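Local atomic coordinates of serine-tRNA ligase (Naegleria fowleri, PDB entry 6BLJ), a protein that probably charges the serine-specific tRNA with serine, activating the amino acid with ATP as class II aminoacyl-tRNA synthetases do. Residues I244-F249 against Y279-S284; K335-V340 against N442-A447; A386-L391 against S409-T414; R405-C410 against S449-C454. All coordinates share one frame; numbering follows the deposited sequence.

Interaction 1 of 4, residues I244-F249 against Y279-S284; sequences IYTPFF and YLIATS
Phe248 and Ile281 make the tight part of this contact. The carbonyl O of Phe248 takes a hydrogen bond from Ile281 N (2.9 Å, 159° at the hydrogen), and the same oxygen has Leu280 CA beside it at 3.4 Å. Phe249 and Leu280 form an antiparallel non-hydrogen-bonded pair with both side chains on one face of the sheet, running side by side; Leu280 CD2 meets the edge of the Phe249 ring, 3.9 Å from CD1. Ile281 then folds over the turning backbone. Its CG1 lies between backbone N and carbonyl carbon (chi1 67°), which carries CD1 to within 3.4 Å of Pro247 O and 3.7 Å of Thr246 OG1. That hydroxyl is itself bonded to Pro247 O, met from above the carbonyl plane. Towards Ser284 the fit is looser: Thr246 CG2 reaches Ser284 CB at 4.1 Å, and the backbones have diverged. Even this end is buried, not open to solvent. Gln332 of the second subunit bonds to the Thr246 and Phe248 backbone, consistent with the motif 1 region of class II synthetases, which builds the dimer interface. Within the chain, strand 304-313 and helix 285-290 pack on Thr246, and strand 270-272 supports Leu280 and Phe249.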
# COMPACT_ATOMS: atom_id res chain seq x y z
N ILE A 244 -6.43 -27.11 -14.64
CA ILE A 244 -5.47 -26.11 -15.10
C ILE A 244 -4.72 -25.54 -13.91
O ILE A 244 -5.31 -25.05 -12.95
CB ILE A 244 -6.15 -25.00 -15.94
CG1 ILE A 244 -5.14 -23.97 -16.44
CG2 ILE A 244 -7.31 -24.32 -15.19
CD1 ILE A 244 -5.73 -22.99 -17.49
N TYR A 245 -3.39 -25.60 -13.98
CA TYR A 245 -2.48 -25.05 -12.98
C TYR A 245 -1.95 -23.73 -13.53
O TYR A 245 -1.57 -23.65 -14.69
CB TYR A 245 -1.35 -26.05 -12.72
CG TYR A 245 -0.19 -25.56 -11.88
CD1 TYR A 245 -0.16 -25.76 -10.49
CD2 TYR A 245 0.89 -24.92 -12.47
CE1 TYR A 245 0.92 -25.31 -9.72
CE2 TYR A 245 1.97 -24.46 -11.71
CZ TYR A 245 1.98 -24.66 -10.34
OH TYR A 245 3.08 -24.21 -9.61
N THR A 246 -1.95 -22.68 -12.70
CA THR A 246 -1.74 -21.32 -13.17
C THR A 246 -0.44 -20.70 -12.65
O THR A 246 0.14 -21.18 -11.67
CB THR A 246 -2.91 -20.43 -12.71
OG1 THR A 246 -2.82 -20.20 -11.28
CG2 THR A 246 -4.25 -21.10 -13.00
N PRO A 247 0.04 -19.63 -13.29
CA PRO A 247 1.00 -18.75 -12.61
C PRO A 247 0.40 -18.28 -11.30
O PRO A 247 -0.81 -18.04 -11.21
CB PRO A 247 1.18 -17.57 -13.59
CG PRO A 247 0.81 -18.15 -14.96
CD PRO A 247 -0.32 -19.12 -14.64
N PHE A 248 1.24 -18.17 -10.29
CA PHE A 248 0.84 -17.54 -9.03
C PHE A 248 1.18 -16.06 -9.01
O PHE A 248 0.84 -15.38 -8.03
CB PHE A 248 1.52 -18.25 -7.82
CG PHE A 248 1.20 -19.75 -7.68
CD1 PHE A 248 0.27 -20.38 -8.49
CD2 PHE A 248 1.85 -20.51 -6.70
CE1 PHE A 248 0.01 -21.77 -8.35
CE2 PHE A 248 1.58 -21.89 -6.55
CZ PHE A 248 0.66 -22.51 -7.38
N PHE A 249 1.88 -15.56 -10.05
CA PHE A 249 2.20 -14.16 -10.34
C PHE A 249 1.33 -13.65 -11.48
O PHE A 249 1.14 -14.36 -12.46
CB PHE A 249 3.61 -13.94 -10.95
CG PHE A 249 4.75 -14.41 -10.15
CD1 PHE A 249 4.71 -14.43 -8.78
CD2 PHE A 249 5.91 -14.79 -10.81
CE1 PHE A 249 5.82 -14.84 -8.07
CE2 PHE A 249 7.01 -15.20 -10.12
CZ PHE A 249 6.97 -15.24 -8.74
N TYR A 279 1.85 -9.00 -9.05
CA TYR A 279 1.04 -9.28 -7.87
C TYR A 279 0.96 -10.78 -7.67
O TYR A 279 0.82 -11.52 -8.65
CB TYR A 279 -0.40 -8.75 -7.98
CG TYR A 279 -0.60 -7.25 -7.97
CD1 TYR A 279 -0.37 -6.51 -6.82
CD2 TYR A 279 -1.12 -6.59 -9.08
CE1 TYR A 279 -0.60 -5.14 -6.79
CE2 TYR A 279 -1.36 -5.22 -9.06
CZ TYR A 279 -1.09 -4.51 -7.92
OH TYR A 279 -1.30 -3.15 -7.90
N LEU A 280 0.99 -11.24 -6.42
CA LEU A 280 0.60 -12.61 -6.13
C LEU A 280 -0.91 -12.74 -6.30
O LEU A 280 -1.67 -11.85 -5.90
CB LEU A 280 1.00 -13.01 -4.71
CG LEU A 280 2.50 -13.09 -4.39
CD1 LEU A 280 2.73 -13.37 -2.92
CD2 LEU A 280 3.17 -14.17 -5.24
N ILE A 281 -1.35 -13.84 -6.88
CA ILE A 281 -2.79 -14.00 -7.12
C ILE A 281 -3.52 -14.31 -5.81
O ILE A 281 -2.99 -14.99 -4.92
CB ILE A 281 -3.05 -15.08 -8.18
CG1 ILE A 281 -2.66 -16.47 -7.66
CG2 ILE A 281 -2.32 -14.69 -9.47
CD1 ILE A 281 -3.05 -17.64 -8.68
N ALA A 282 -4.74 -13.78 -5.70
CA ALA A 282 -5.65 -14.09 -4.60
C ALA A 282 -6.50 -15.33 -4.87
O ALA A 282 -7.05 -15.90 -3.93
CB ALA A 282 -6.58 -12.89 -4.31
N THR A 283 -6.57 -15.78 -6.12
CA THR A 283 -7.42 -16.88 -6.55
C THR A 283 -7.05 -17.24 -7.99
O THR A 283 -6.73 -16.34 -8.77
CB THR A 283 -8.92 -16.51 -6.45
OG1 THR A 283 -9.72 -17.47 -7.16
CG2 THR A 283 -9.22 -15.11 -7.03
N SER A 284 -7.09 -18.53 -8.33
CA SER A 284 -6.78 -18.92 -9.70
C SER A 284 -7.77 -18.32 -10.69
O SER A 284 -7.49 -18.32 -11.90
CB SER A 284 -6.75 -20.45 -9.87
OG SER A 284 -8.00 -21.04 -9.53

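Interaction 2 of 4, residues K335-V340 against N442-A447; sequences KIEQFV and NSTLTA. With AMP (adenosine monophosphate), chain D.
Strands 335-340 and 442-444 run antiparallel, 157° between their directions and 4.6 Å apart at closest approach. Regular pairing of Gln338 with Ser443, two backbone bonds, gives way at Ile336 to a classic beta bulge: Ile336 O accepts from both Leu445 N (2.8 Å) and Thr446 N (3.1 Å), the latter in the carbonyl plane on a lone pair, and Ile336 N returns a bond to Thr446 O. The bulge moves the register by one residue.

On the face of Lys335, Glu337 and Asn442, the polar ends are linked. Glu337 bends at chi2 (80°), bringing OE2 to Asn442 ND2 (3.1 Å), which arrives nearly along the C-O axis with carboxylate and amide planes 21° apart. Glu337 OE1 forms a salt bridge with Lys335 NZ (2.9 Å), which meets it from above the carboxylate plane; Thr283 OG1 is a further partner of that amine. Bent at its last two torsions, the lysine crosses the Thr444 side chain at about a right angle, Lys335 CD 3.8 Å from Thr444 CG2. On the other face, Ile336 lies alongside Thr446, while the Gln338 amide is held by Asn359 and Met356 of helix 348-366.

Ala447 CB packs against AMP C1' (3.5 Å); Thr444 OG1 lies near AMP C5' and is hydrogen-bonded to Ser409 N of the next strand. The arrangement fits motif 2 and motif 3 strands meeting beneath the adenylate site of a class II synthetase.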
# COMPACT_ATOMS: atom_id res chain seq x y z
N LYS A 335 -6.42 -23.70 -3.24
CA LYS A 335 -7.84 -23.67 -3.55
C LYS A 335 -8.08 -24.30 -4.93
O LYS A 335 -7.38 -23.99 -5.90
CB LYS A 335 -8.40 -22.24 -3.50
CG LYS A 335 -9.91 -22.17 -3.82
CD LYS A 335 -10.55 -20.81 -3.47
CE LYS A 335 -9.95 -19.62 -4.22
NZ LYS A 335 -9.91 -19.81 -5.70
N ILE A 336 -9.07 -25.18 -4.99
CA ILE A 336 -9.55 -25.74 -6.25
C ILE A 336 -10.80 -24.96 -6.64
O ILE A 336 -11.75 -24.86 -5.84
CB ILE A 336 -9.86 -27.24 -6.13
CG1 ILE A 336 -8.67 -27.99 -5.52
CG2 ILE A 336 -10.32 -27.80 -7.48
CD1 ILE A 336 -7.38 -27.87 -6.28
N GLU A 337 -10.80 -24.42 -7.85
CA GLU A 337 -11.77 -23.43 -8.30
C GLU A 337 -12.49 -23.93 -9.55
O GLU A 337 -11.87 -24.51 -10.45
CB GLU A 337 -11.04 -22.09 -8.59
CG GLU A 337 -11.94 -20.94 -9.04
CD GLU A 337 -12.66 -20.26 -7.88
OE1 GLU A 337 -12.46 -20.68 -6.71
OE2 GLU A 337 -13.40 -19.29 -8.14
N GLN A 338 -13.81 -23.74 -9.59
CA GLN A 338 -14.59 -23.90 -10.82
C GLN A 338 -14.61 -22.57 -11.57
O GLN A 338 -14.90 -21.53 -10.97
CB GLN A 338 -16.03 -24.32 -10.54
CG GLN A 338 -16.24 -25.61 -9.76
CD GLN A 338 -17.73 -25.84 -9.50
OE1 GLN A 338 -18.47 -26.23 -10.39
NE2 GLN A 338 -18.18 -25.59 -8.27
N PHE A 339 -14.32 -22.62 -12.86
CA PHE A 339 -14.33 -21.43 -13.72
C PHE A 339 -14.95 -21.81 -15.06
O PHE A 339 -14.52 -22.78 -15.68
CB PHE A 339 -12.90 -20.88 -13.92
CG PHE A 339 -12.86 -19.55 -14.65
CD1 PHE A 339 -12.96 -19.49 -16.04
CD2 PHE A 339 -12.74 -18.36 -13.95
CE1 PHE A 339 -12.93 -18.28 -16.71
CE2 PHE A 339 -12.71 -17.14 -14.60
CZ PHE A 339 -12.81 -17.09 -15.98
N VAL A 340 -15.98 -21.07 -15.49
CA VAL A 340 -16.72 -21.43 -16.70
C VAL A 340 -16.95 -20.20 -17.57
O VAL A 340 -17.34 -19.14 -17.08
CB VAL A 340 -18.06 -22.11 -16.38
CG1 VAL A 340 -18.75 -22.57 -17.68
CG2 VAL A 340 -17.86 -23.30 -15.44
N ASN A 442 -17.55 -18.05 -11.71
CA ASN A 442 -16.58 -18.78 -10.89
C ASN A 442 -17.24 -19.24 -9.60
O ASN A 442 -18.18 -18.62 -9.10
CB ASN A 442 -15.36 -17.92 -10.55
CG ASN A 442 -15.69 -16.80 -9.58
OD1 ASN A 442 -16.15 -15.74 -9.99
ND2 ASN A 442 -15.46 -17.03 -8.30
N SER A 443 -16.74 -20.36 -9.08
CA SER A 443 -17.19 -20.90 -7.81
C SER A 443 -16.07 -21.70 -7.17
O SER A 443 -15.50 -22.58 -7.81
CB SER A 443 -18.42 -21.80 -7.97
OG SER A 443 -18.81 -22.30 -6.70
N THR A 444 -15.80 -21.42 -5.90
CA THR A 444 -14.97 -22.32 -5.11
C THR A 444 -15.46 -23.75 -5.24
O THR A 444 -16.66 -24.01 -5.22
CB THR A 444 -15.03 -21.96 -3.63
OG1 THR A 444 -15.06 -20.54 -3.46
CG2 THR A 444 -13.84 -22.60 -2.88
N LEU A 445 -14.53 -24.69 -5.37
CA LEU A 445 -14.83 -26.06 -4.96
C LEU A 445 -14.34 -26.28 -3.54
O LEU A 445 -15.16 -26.51 -2.64
CB LEU A 445 -14.21 -27.11 -5.90
CG LEU A 445 -14.82 -28.50 -5.66
CD1 LEU A 445 -16.28 -28.56 -6.16
CD2 LEU A 445 -14.04 -29.62 -6.29
N THR A 446 -13.03 -26.17 -3.30
CA THR A 446 -12.54 -26.27 -1.93
C THR A 446 -11.27 -25.45 -1.75
O THR A 446 -10.31 -25.57 -2.52
CB THR A 446 -12.31 -27.75 -1.54
OG1 THR A 446 -11.79 -27.82 -0.20
CG2 THR A 446 -11.33 -28.46 -2.48
N ALA A 447 -11.29 -24.60 -0.72
CA ALA A 447 -10.09 -23.98 -0.18
C ALA A 447 -9.64 -24.84 1.00
O ALA A 447 -10.39 -24.99 1.97
CB ALA A 447 -10.38 -22.54 0.24
P AMP D . -13.56 -15.48 -1.91
O1P AMP D . -13.32 -14.31 -0.96
O2P AMP D . -12.78 -15.57 -3.16
O3P AMP D . -15.06 -15.60 -2.14
O5' AMP D . -13.18 -16.78 -1.06
C5' AMP D . -13.42 -18.09 -1.56
C4' AMP D . -13.18 -19.12 -0.49
O4' AMP D . -11.76 -19.20 -0.19
C3' AMP D . -13.82 -18.83 0.85
O3' AMP D . -15.18 -19.22 0.90
C2' AMP D . -12.94 -19.58 1.83
O2' AMP D . -13.27 -20.96 1.82
C1' AMP D . -11.56 -19.42 1.19
N9 AMP D . -10.80 -18.28 1.74
C8 AMP D . -10.97 -16.95 1.43
N7 AMP D . -10.15 -16.14 2.07
C5 AMP D . -9.38 -16.99 2.84
C6 AMP D . -8.32 -16.76 3.74
N6 AMP D . -7.80 -15.54 4.00
N1 AMP D . -7.79 -17.82 4.38
C2 AMP D . -8.27 -19.04 4.10
N3 AMP D . -9.24 -19.39 3.25
C4 AMP D . -9.77 -18.31 2.65
O HOH W 1 -13.41 -19.39 -4.91

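Interaction 3 of 4, residues A386-L391 against S409-T414; sequences AKKFDL and SCSNCT. With AMP (adenosine monophosphate), chain D.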
# COMPACT_ATOMS: atom_id res chain seq x y z
N ALA A 386 -23.46 -10.35 -10.75
CA ALA A 386 -24.90 -10.14 -10.84
C ALA A 386 -25.67 -10.90 -9.76
O ALA A 386 -26.82 -10.56 -9.46
CB ALA A 386 -25.42 -10.56 -12.21
N LYS A 387 -25.06 -11.93 -9.17
CA LYS A 387 -25.66 -12.78 -8.16
C LYS A 387 -24.57 -13.62 -7.53
O LYS A 387 -23.63 -14.04 -8.22
CB LYS A 387 -26.75 -13.69 -8.75
CG LYS A 387 -27.42 -14.60 -7.71
CD LYS A 387 -28.51 -15.48 -8.35
CE LYS A 387 -29.24 -16.30 -7.28
NZ LYS A 387 -30.47 -16.93 -7.81
N LYS A 388 -24.71 -13.90 -6.23
CA LYS A 388 -23.71 -14.70 -5.52
C LYS A 388 -24.41 -15.60 -4.50
O LYS A 388 -25.22 -15.12 -3.70
CB LYS A 388 -22.68 -13.80 -4.83
CG LYS A 388 -21.54 -14.52 -4.11
CD LYS A 388 -20.34 -13.59 -3.94
CE LYS A 388 -20.17 -13.16 -2.51
NZ LYS A 388 -19.56 -14.21 -1.64
N PHE A 389 -24.11 -16.89 -4.58
CA PHE A 389 -24.49 -17.87 -3.56
C PHE A 389 -23.23 -18.26 -2.80
O PHE A 389 -22.19 -18.52 -3.40
CB PHE A 389 -25.10 -19.14 -4.17
CG PHE A 389 -26.61 -19.09 -4.37
CD1 PHE A 389 -27.33 -17.93 -4.15
CD2 PHE A 389 -27.29 -20.22 -4.79
CE1 PHE A 389 -28.71 -17.90 -4.34
CE2 PHE A 389 -28.68 -20.20 -4.98
CZ PHE A 389 -29.38 -19.04 -4.76
N ASP A 390 -23.33 -18.31 -1.48
CA ASP A 390 -22.28 -18.92 -0.67
C ASP A 390 -22.77 -20.24 -0.09
O ASP A 390 -23.97 -20.42 0.15
CB ASP A 390 -21.85 -18.03 0.50
CG ASP A 390 -21.05 -16.81 0.07
OD1 ASP A 390 -20.92 -16.58 -1.16
OD2 ASP A 390 -20.56 -16.09 0.96
N LEU A 391 -21.84 -21.16 0.11
CA LEU A 391 -22.07 -22.34 0.94
C LEU A 391 -21.39 -22.08 2.27
O LEU A 391 -20.18 -21.84 2.32
CB LEU A 391 -21.49 -23.62 0.32
CG LEU A 391 -22.03 -24.20 -0.97
CD1 LEU A 391 -21.46 -25.61 -1.17
CD2 LEU A 391 -23.53 -24.24 -0.92
N SER A 409 -17.89 -19.53 -2.34
CA SER A 409 -18.66 -18.49 -3.00
C SER A 409 -18.78 -18.83 -4.49
O SER A 409 -17.82 -19.32 -5.11
CB SER A 409 -18.00 -17.12 -2.80
OG SER A 409 -16.74 -17.12 -3.42
N CYS A 410 -19.96 -18.56 -5.05
CA CYS A 410 -20.30 -18.90 -6.43
C CYS A 410 -20.99 -17.69 -7.03
O CYS A 410 -22.01 -17.24 -6.50
CB CYS A 410 -21.21 -20.14 -6.46
SG CYS A 410 -21.89 -20.62 -8.08
N SER A 411 -20.44 -17.15 -8.12
CA SER A 411 -20.91 -15.90 -8.70
C SER A 411 -21.11 -16.02 -10.21
O SER A 411 -20.28 -16.62 -10.91
CB SER A 411 -19.93 -14.74 -8.45
OG SER A 411 -19.68 -14.56 -7.07
N ASN A 412 -22.21 -15.44 -10.70
CA ASN A 412 -22.38 -15.19 -12.13
C ASN A 412 -22.04 -13.72 -12.39
O ASN A 412 -22.67 -12.83 -11.82
CB ASN A 412 -23.81 -15.48 -12.58
CG ASN A 412 -23.97 -15.41 -14.10
OD1 ASN A 412 -23.02 -15.07 -14.82
ND2 ASN A 412 -25.18 -15.71 -14.60
N CYS A 413 -21.00 -13.49 -13.20
CA CYS A 413 -20.58 -12.13 -13.54
C CYS A 413 -21.06 -11.69 -14.91
O CYS A 413 -20.65 -10.61 -15.38
CB CYS A 413 -19.06 -12.02 -13.46
SG CYS A 413 -18.42 -12.30 -11.76
N THR A 414 -21.94 -12.46 -15.55
CA THR A 414 -22.37 -12.30 -16.94
C THR A 414 -21.23 -11.74 -17.78
O THR A 414 -20.16 -12.37 -17.82
CB THR A 414 -23.67 -11.46 -17.04
OG1 THR A 414 -23.48 -10.11 -16.60
CG2 THR A 414 -24.77 -12.12 -16.21
P AMP D . -13.56 -15.48 -1.91
O1P AMP D . -13.32 -14.31 -0.96
O2P AMP D . -12.78 -15.57 -3.16
O3P AMP D . -15.06 -15.60 -2.14
O5' AMP D . -13.18 -16.78 -1.06
C5' AMP D . -13.42 -18.09 -1.56
C4' AMP D . -13.18 -19.12 -0.49
O4' AMP D . -11.76 -19.20 -0.19
C3' AMP D . -13.82 -18.83 0.85
O3' AMP D . -15.18 -19.22 0.90
C2' AMP D . -12.94 -19.58 1.83
O2' AMP D . -13.27 -20.96 1.82
C1' AMP D . -11.56 -19.42 1.19
N9 AMP D . -10.80 -18.28 1.74
C8 AMP D . -10.97 -16.95 1.43
N7 AMP D . -10.15 -16.14 2.07
C5 AMP D . -9.38 -16.99 2.84
C6 AMP D . -8.32 -16.76 3.74
N6 AMP D . -7.80 -15.54 4.00
N1 AMP D . -7.79 -17.82 4.38
C2 AMP D . -8.27 -19.04 4.10
N3 AMP D . -9.24 -19.39 3.25
C4 AMP D . -9.77 -18.31 2.65
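Lys388 lies along the neighbouring strand, touching it at almost every step. CG stands anti to the backbone N (chi1 -177°), which turns the aliphatic chain across Ser411. Lys388 CB lies near Ser411 OG, its CG is 3.7 Å from Cys410 O, and its CD closes on Ser411 OG at 3.3 Å. The chain then bends (chi3 107°, well away from a staggered value) and runs forward beside its own strand to Asp390. Lys388 NZ ends 3.5 Å from Ser409 CB and forms a salt bridge with Asp390 OD1 at 2.8 Å, using the syn lone pair of that oxygen. The same OD1 rests against Ser409 CB, so lysine, aspartate and serine crowd together on one face, and the ion pair probably limits the freedom of both charged groups.

Beneath these side chains the backbones are antiparallel. Phe389 and Cys410 exchange two backbone hydrogen bonds. At the far end Ala386 N bonds to Asn412 O (2.8 Å), where strand 409-412 is finishing. Asn412 OD1 receives Thr414 N at 2.9 Å, an Asx turn that leads the chain out of the sheet. On the other face, the Phe389 ring meets Phe353 of helix 348-366 edge-to-face.

On the Lys388 and Asp390 face, Ser409 turns its OG away from that ion pair and donates to AMP O3P at 2.6 Å. This is a beta hairpin in the largely antiparallel sheet of the class II catalytic core, with one face lining the nucleotide pocket.

Interaction 4 of 4, residues R405-C410 against S449-C454; sequences RELVSC and SRTLCC. With AMP (adenosine monophosphate), chain D.
Arg450 reaches from its helix to Glu406 through one nitrogen. Arg450 NH1 donates to Glu406 O at 3.1 Å, the carbonyl oxygen lying in the guanidinium plane and the bond nearly straight (166°). The same NH1 forms a salt bridge to Glu406 OE2, also 3.1 Å, from above a carboxylate turned 81° against the guanidinium; because Glu406 has two deposited conformers, this pairing is less certain than the backbone bond.

Apolar packing comes from Leu407, whose CD2 slides past the arginine stem 3.5 Å from Arg450 CG. Its other methyl, CD1, approaches Cys454 SG at 4.4 Å.

The ligand joins both segments. AMP C2' sits over one guanidinium face, offset toward the rim, and AMP O2' donates to Leu407 O at 2.8 Å. A water also donates to that carbonyl and bonds to Thr451 OG1 (2.9 Å), a hydroxyl also hydrogen-bonded to Thr446 OG1. Phe328 adds a cation-pi contact to Arg450 and takes a bond from NE through its O, consistent with the motif 3 arginine of class II synthetases.

Helix 448-458 packs against strand 404-412, which strand 387-394 flanks; helix 220-238 covers Thr451 and Leu452, and helix 348-366 backs Leu407.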
# COMPACT_ATOMS: atom_id res chain seq x y z
N ARG A 405 -20.06 -20.89 8.76
CA ARG A 405 -19.08 -20.01 8.14
C ARG A 405 -18.88 -20.38 6.68
O ARG A 405 -18.90 -21.56 6.32
CB ARG A 405 -17.73 -20.07 8.88
CG ARG A 405 -17.79 -19.67 10.36
CD ARG A 405 -18.21 -18.22 10.58
NE ARG A 405 -17.30 -17.25 9.97
CZ ARG A 405 -16.17 -16.79 10.51
NH1 ARG A 405 -15.75 -17.22 11.71
NH2 ARG A 405 -15.44 -15.90 9.85
N GLU A 406 -18.65 -19.35 5.86
CA GLU A 406 -18.51 -19.55 4.42
C GLU A 406 -17.30 -20.43 4.10
O GLU A 406 -16.20 -20.24 4.62
CB GLU A 406 -18.40 -18.19 3.72
CG GLU A 406 -17.10 -17.43 3.92
CD GLU A 406 -16.99 -16.72 5.26
OE1 GLU A 406 -17.91 -16.85 6.11
OE2 GLU A 406 -15.97 -16.01 5.48
N LEU A 407 -17.53 -21.42 3.23
CA LEU A 407 -16.50 -22.25 2.62
C LEU A 407 -16.40 -22.05 1.12
O LEU A 407 -15.35 -22.35 0.53
CB LEU A 407 -16.80 -23.75 2.84
CG LEU A 407 -16.50 -24.41 4.18
CD1 LEU A 407 -16.56 -25.94 4.04
CD2 LEU A 407 -15.15 -23.97 4.64
N VAL A 408 -17.48 -21.58 0.49
CA VAL A 408 -17.63 -21.51 -0.96
C VAL A 408 -18.36 -20.22 -1.30
O VAL A 408 -19.32 -19.84 -0.62
CB VAL A 408 -18.43 -22.72 -1.50
CG1 VAL A 408 -18.92 -22.46 -2.94
CG2 VAL A 408 -17.58 -23.99 -1.44
N SER A 409 -17.89 -19.53 -2.34
CA SER A 409 -18.66 -18.49 -3.00
C SER A 409 -18.78 -18.83 -4.49
O SER A 409 -17.82 -19.32 -5.11
CB SER A 409 -18.00 -17.12 -2.80
OG SER A 409 -16.74 -17.12 -3.42
N CYS A 410 -19.96 -18.56 -5.05
CA CYS A 410 -20.30 -18.90 -6.43
C CYS A 410 -20.99 -17.69 -7.03
O CYS A 410 -22.01 -17.24 -6.50
CB CYS A 410 -21.21 -20.14 -6.46
SG CYS A 410 -21.89 -20.62 -8.08
N SER A 449 -7.27 -25.27 3.52
CA SER A 449 -6.99 -25.05 4.94
C SER A 449 -8.27 -24.83 5.74
O SER A 449 -8.43 -25.40 6.83
CB SER A 449 -5.99 -23.89 5.13
OG SER A 449 -6.58 -22.59 5.04
N ARG A 450 -9.22 -24.06 5.20
CA ARG A 450 -10.50 -23.88 5.89
C ARG A 450 -11.37 -25.14 5.83
O ARG A 450 -12.12 -25.42 6.78
CB ARG A 450 -11.25 -22.67 5.32
CG ARG A 450 -12.51 -22.26 6.11
CD ARG A 450 -13.15 -20.98 5.57
NE ARG A 450 -12.26 -19.82 5.74
CZ ARG A 450 -12.63 -18.57 5.50
NH1 ARG A 450 -13.88 -18.31 5.10
NH2 ARG A 450 -11.76 -17.58 5.71
N THR A 451 -11.34 -25.88 4.72
CA THR A 451 -12.06 -27.15 4.67
C THR A 451 -11.47 -28.16 5.67
O THR A 451 -12.22 -28.90 6.31
CB THR A 451 -12.07 -27.71 3.23
OG1 THR A 451 -12.79 -26.82 2.37
CG2 THR A 451 -12.74 -29.09 3.15
N LEU A 452 -10.14 -28.16 5.84
CA LEU A 452 -9.52 -29.00 6.87
C LEU A 452 -9.99 -28.63 8.28
O LEU A 452 -10.23 -29.51 9.11
CB LEU A 452 -7.99 -28.92 6.83
CG LEU A 452 -7.15 -29.59 5.72
CD1 LEU A 452 -5.67 -29.29 5.95
CD2 LEU A 452 -7.40 -31.12 5.65
N CYS A 453 -10.09 -27.33 8.57
CA CYS A 453 -10.69 -26.91 9.85
C CYS A 453 -12.08 -27.50 10.04
O CYS A 453 -12.45 -27.93 11.14
CB CYS A 453 -10.77 -25.38 9.91
SG CYS A 453 -9.15 -24.58 9.97
N CYS A 454 -12.91 -27.43 9.00
CA CYS A 454 -14.28 -27.93 9.09
C CYS A 454 -14.30 -29.45 9.24
O CYS A 454 -15.11 -29.99 10.01
CB CYS A 454 -15.06 -27.50 7.86
SG CYS A 454 -16.84 -27.78 7.98
P AMP D . -13.56 -15.48 -1.91
O1P AMP D . -13.32 -14.31 -0.96
O2P AMP D . -12.78 -15.57 -3.16
O3P AMP D . -15.06 -15.60 -2.14
O5' AMP D . -13.18 -16.78 -1.06
C5' AMP D . -13.42 -18.09 -1.56
C4' AMP D . -13.18 -19.12 -0.49
O4' AMP D . -11.76 -19.20 -0.19
C3' AMP D . -13.82 -18.83 0.85
O3' AMP D . -15.18 -19.22 0.90
C2' AMP D . -12.94 -19.58 1.83
O2' AMP D . -13.27 -20.96 1.82
C1' AMP D . -11.56 -19.42 1.19
N9 AMP D . -10.80 -18.28 1.74
C8 AMP D . -10.97 -16.95 1.43
N7 AMP D . -10.15 -16.14 2.07
C5 AMP D . -9.38 -16.99 2.84
C6 AMP D . -8.32 -16.76 3.74
N6 AMP D . -7.80 -15.54 4.00
N1 AMP D . -7.79 -17.82 4.38
C2 AMP D . -8.27 -19.04 4.10
N3 AMP D . -9.24 -19.39 3.25
C4 AMP D . -9.77 -18.31 2.65
O HOH W 2 -13.69 -24.52 0.88

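How the interactions relate
All four contacts reach one large mixed sheet of the class II core; interaction 1, first in the chain, joins it to a small three-stranded sheet where the large one continues into the second subunit. Its centre is about 13 Å from that of interaction 2, to which Thr283 OG1 links by a probable hydrogen bond with Lys335 NZ. Strand 436-447 of interaction 2 neighbours strand 404-412, which interactions 3 and 4 share through Ser409 and Cys410. Along the chain, interaction 3 falls between the two segments of interaction 2, while interactions 2 and 4 alternate. Interactions 2, 3 and 4 all touch AMP, so residues distant in sequence converge on one nucleotide site.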